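Protein-arginine-phosphatase (Bacillus subtilis subsp. subtilis, PDB 4KK3) catalyses the removal of phosphate from phosphoarginine residues in many proteins, counteracting the protein arginine kinase McsB and thereby restoring DNA binding by the repressor CtsR. Local coordinates at residues 103-108 with 136-141. Sequence-based numbering, arbitrary orientation.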
ATOM      1  N   PHE A 103      -0.701  -1.603  10.772  1.00 15.81           N
ATOM      2  CA  PHE A 103       0.629  -1.075  11.041  1.00 17.22           C
ATOM      3  C   PHE A 103       0.999  -0.141   9.915  1.00 21.49           C
ATOM      4  O   PHE A 103       0.517  -0.317   8.802  1.00 20.63           O
ATOM      5  CB  PHE A 103       1.644  -2.227  11.099  1.00 19.23           C
ATOM      6  CG  PHE A 103       1.328  -3.254  12.152  1.00 22.97           C
ATOM      7  CD1 PHE A 103       1.731  -3.060  13.467  1.00 28.34           C
ATOM      8  CD2 PHE A 103       0.618  -4.403  11.834  1.00 24.08           C
ATOM      9  CE1 PHE A 103       1.434  -3.992  14.454  1.00 29.14           C
ATOM     10  CE2 PHE A 103       0.326  -5.345  12.817  1.00 23.60           C
ATOM     11  CZ  PHE A 103       0.730  -5.135  14.129  1.00 31.00           C
ATOM     12  N   THR A 104       1.868   0.838  10.158  1.00 19.80           N
ATOM     13  CA  THR A 104       2.428   1.536   9.001  1.00 19.31           C
ATOM     14  C   THR A 104       3.387   0.616   8.274  1.00 15.76           C
ATOM     15  O   THR A 104       3.940  -0.313   8.865  1.00 16.54           O
ATOM     16  CB  THR A 104       3.162   2.836   9.337  1.00 18.82           C
ATOM     17  OG1 THR A 104       4.356   2.536  10.065  1.00 21.10           O
ATOM     18  CG2 THR A 104       2.255   3.777  10.145  1.00 18.71           C
ATOM     19  N   LEU A 105       3.568   0.873   6.979  1.00 12.41           N
ATOM     20  CA  LEU A 105       4.490   0.079   6.185  1.00 13.21           C
ATOM     21  C   LEU A 105       5.905   0.151   6.769  1.00 17.16           C
ATOM     22  O   LEU A 105       6.582  -0.875   6.914  1.00 15.60           O
ATOM     23  CB  LEU A 105       4.443   0.542   4.727  1.00 14.79           C
ATOM     24  CG  LEU A 105       5.385  -0.168   3.761  1.00 14.72           C
ATOM     25  CD1 LEU A 105       5.172  -1.671   3.745  1.00 16.26           C
ATOM     26  CD2 LEU A 105       5.162   0.402   2.370  1.00 17.88           C
ATOM     27  N   LYS A 106       6.340   1.350   7.154  1.00 19.60           N
ATOM     28  CA  LYS A 106       7.684   1.490   7.700  1.00 19.17           C
ATOM     29  C   LYS A 106       7.844   0.763   9.042  1.00 17.66           C
ATOM     30  O   LYS A 106       8.819   0.048   9.228  1.00 19.56           O
ATOM     31  CB  LYS A 106       8.133   2.949   7.764  1.00 19.06           C
ATOM     32  CG  LYS A 106       8.382   3.532   6.364  1.00 19.24           C
ATOM     33  CD  LYS A 106       8.946   4.940   6.407  1.00 20.52           C
ATOM     34  CE  LYS A 106       9.291   5.405   4.988  1.00 21.66           C
ATOM     35  NZ  LYS A 106       9.779   6.807   4.967  1.00 25.39           N
ATOM     36  N   GLU A 107       6.874   0.937   9.947  1.00 17.85           N
ATOM     37  CA  GLU A 107       6.843   0.213  11.229  1.00 24.83           C
ATOM     38  C   GLU A 107       7.063  -1.278  11.057  1.00 20.06           C
ATOM     39  O   GLU A 107       7.932  -1.890  11.682  1.00 23.04           O
ATOM     40  CB  GLU A 107       5.448   0.334  11.863  1.00 31.44           C
ATOM     41  CG  GLU A 107       5.258   1.333  12.940  1.00 43.63           C
ATOM     42  CD  GLU A 107       3.902   1.162  13.609  1.00 37.02           C
ATOM     43  OE1 GLU A 107       2.910   0.782  12.925  1.00 22.52           O
ATOM     44  OE2 GLU A 107       3.833   1.394  14.825  1.00 42.15           O
ATOM     45  N   TYR A 108       6.227  -1.869  10.214  1.00 20.30           N
ATOM     46  CA  TYR A 108       6.172  -3.309  10.078  1.00 23.14           C
ATOM     47  C   TYR A 108       7.467  -3.855   9.496  1.00 23.49           C
ATOM     48  O   TYR A 108       7.993  -4.870   9.952  1.00 24.60           O
ATOM     49  CB  TYR A 108       4.989  -3.685   9.192  1.00 21.20           C
ATOM     50  CG  TYR A 108       4.647  -5.146   9.244  1.00 21.34           C
ATOM     51  CD1 TYR A 108       5.122  -6.028   8.288  1.00 24.51           C
ATOM     52  CD2 TYR A 108       3.856  -5.644  10.268  1.00 24.41           C
ATOM     53  CE1 TYR A 108       4.804  -7.371   8.346  1.00 26.51           C
ATOM     54  CE2 TYR A 108       3.540  -6.974  10.340  1.00 26.64           C
ATOM     55  CZ  TYR A 108       4.016  -7.839   9.379  1.00 27.60           C
ATOM     56  OH  TYR A 108       3.681  -9.170   9.470  1.00 30.31           O
ATOM     57  N   GLU A 136      11.918  -0.299  -2.142  1.00 18.76           N
ATOM     58  CA  GLU A 136      12.870  -0.795  -1.157  1.00 21.50           C
ATOM     59  C   GLU A 136      12.163  -1.425   0.042  1.00 21.54           C
ATOM     60  O   GLU A 136      12.578  -2.466   0.545  1.00 24.44           O
ATOM     61  CB  GLU A 136      13.804   0.330  -0.700  1.00 28.90           C
ATOM     62  CG  GLU A 136      14.790  -0.085   0.375  1.00 32.80           C
ATOM     63  CD  GLU A 136      15.844   0.969   0.649  1.00 38.17           C
ATOM     64  OE1 GLU A 136      16.670   1.243  -0.247  1.00 42.06           O
ATOM     65  OE2 GLU A 136      15.846   1.520   1.765  1.00 38.54           O
ATOM     66  N   LEU A 137      11.089  -0.789   0.500  1.00 16.87           N
ATOM     67  CA  LEU A 137      10.317  -1.325   1.624  1.00 20.83           C
ATOM     68  C   LEU A 137       9.620  -2.633   1.261  1.00 20.68           C
ATOM     69  O   LEU A 137       9.552  -3.583   2.061  1.00 20.60           O
ATOM     70  CB  LEU A 137       9.277  -0.299   2.055  1.00 17.90           C
ATOM     71  CG  LEU A 137       9.874   0.903   2.788  1.00 17.58           C
ATOM     72  CD1 LEU A 137       8.887   2.062   2.831  1.00 20.32           C
ATOM     73  CD2 LEU A 137      10.293   0.499   4.190  1.00 20.08           C
ATOM     74  N   LEU A 138       9.108  -2.684   0.039  1.00 16.95           N
ATOM     75  CA  LEU A 138       8.294  -3.806  -0.399  1.00 16.00           C
ATOM     76  C   LEU A 138       9.148  -5.023  -0.727  1.00 16.51           C
ATOM     77  O   LEU A 138       8.702  -6.149  -0.534  1.00 21.27           O
ATOM     78  CB  LEU A 138       7.423  -3.405  -1.590  1.00 16.68           C
ATOM     79  CG  LEU A 138       6.391  -2.333  -1.194  1.00 16.30           C
ATOM     80  CD1 LEU A 138       5.731  -1.757  -2.443  1.00 19.05           C
ATOM     81  CD2 LEU A 138       5.341  -2.864  -0.232  1.00 19.32           C
ATOM     82  N   ARG A 139      10.371  -4.794  -1.200  1.00 18.56           N
ATOM     83  CA  ARG A 139      11.326  -5.895  -1.344  1.00 22.24           C
ATOM     84  C   ARG A 139      11.648  -6.536   0.001  1.00 22.76           C
ATOM     85  O   ARG A 139      11.714  -7.764   0.101  1.00 23.79           O
ATOM     86  CB  ARG A 139      12.605  -5.458  -2.065  1.00 28.03           C
ATOM     87  CG  ARG A 139      12.362  -5.153  -3.535  1.00 31.38           C
ATOM     88  CD  ARG A 139      13.644  -5.002  -4.324  1.00 37.88           C
ATOM     89  NE  ARG A 139      13.356  -4.658  -5.716  1.00 41.84           N
ATOM     90  CZ  ARG A 139      12.998  -5.537  -6.648  1.00 48.40           C
ATOM     91  NH1 ARG A 139      12.886  -6.827  -6.350  1.00 50.81           N
ATOM     92  NH2 ARG A 139      12.752  -5.130  -7.884  1.00 49.55           N
ATOM     93  N   GLN A 140      11.824  -5.712   1.032  1.00 23.04           N
ATOM     94  CA  GLN A 140      12.079  -6.225   2.378  1.00 26.76           C
ATOM     95  C   GLN A 140      10.853  -6.947   2.920  1.00 24.58           C
ATOM     96  O   GLN A 140      10.989  -7.988   3.558  1.00 24.27           O
ATOM     97  CB  GLN A 140      12.458  -5.117   3.354  1.00 34.89           C
ATOM     98  CG  GLN A 140      13.627  -4.238   2.979  1.00 44.28           C
ATOM     99  CD  GLN A 140      13.794  -3.080   3.958  1.00 49.29           C
ATOM    100  OE1 GLN A 140      14.109  -3.287   5.136  1.00 52.96           O
ATOM    101  NE2 GLN A 140      13.558  -1.857   3.482  1.00 37.29           N
ATOM    102  N   LEU A 141       9.666  -6.382   2.687  1.00 22.61           N
ATOM    103  CA  LEU A 141       8.421  -7.010   3.110  1.00 21.00           C
ATOM    104  C   LEU A 141       8.312  -8.429   2.572  1.00 20.77           C
ATOM    105  O   LEU A 141       7.967  -9.357   3.300  1.00 22.82           O
ATOM    106  CB  LEU A 141       7.195  -6.181   2.691  1.00 20.14           C
ATOM    107  CG  LEU A 141       5.806  -6.728   3.054  1.00 15.96           C
ATOM    108  CD1 LEU A 141       5.610  -6.767   4.574  1.00 20.50           C
ATOM    109  CD2 LEU A 141       4.687  -5.900   2.414  1.00 16.54           C
TER
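The hydrophobic seam between the short helix 105-110 and the long helix 124-145 is built round Leu-105, which touches Leu-137, Leu-138 and Leu-141. Its CG stands anti to the backbone N (chi1 178°), and the branched end reaches the long helix: Leu-105 CD2 lies 4.1 Å from Leu-137 CD1, while Leu-105 CD1 is 4.2 Å from Leu-138 CD2, the latter two side chains crossing at about a right angle. Leucine suits this place because its two methyls can address different neighbours. Lysine joins an apolar chain to a charge: Lys-106 CG rests 3.9 Å from Leu-137 CD1, and the extended chain beyond carries NZ to a salt bridge with Glu-133, one turn earlier on the long helix.

In this low molecular weight phosphatase fold, strand 102-104 edges the parallel sheet and passes directly into the short helix. Thr-104 and Glu-107 mark that turn with a capping box: the threonine hydroxyl OG1 accepts from Glu-107 N (3.0 Å), an N-H of the helix's first turn, and the glutamate carboxylate returns the bond, OE1 accepting from Thr-104 N on its anti side. At the other end of the seam, Tyr-108 offers a broad apolar ring, which Leu-141 CD1 approaches obliquely, 3.8 Å from Tyr-108 CD1. Both residues also touch Leu-81 of the neighbouring strand 79-82, and Leu-138 and Leu-141 reach helix 13-28, whose first residue is the substrate-binding Arg-13.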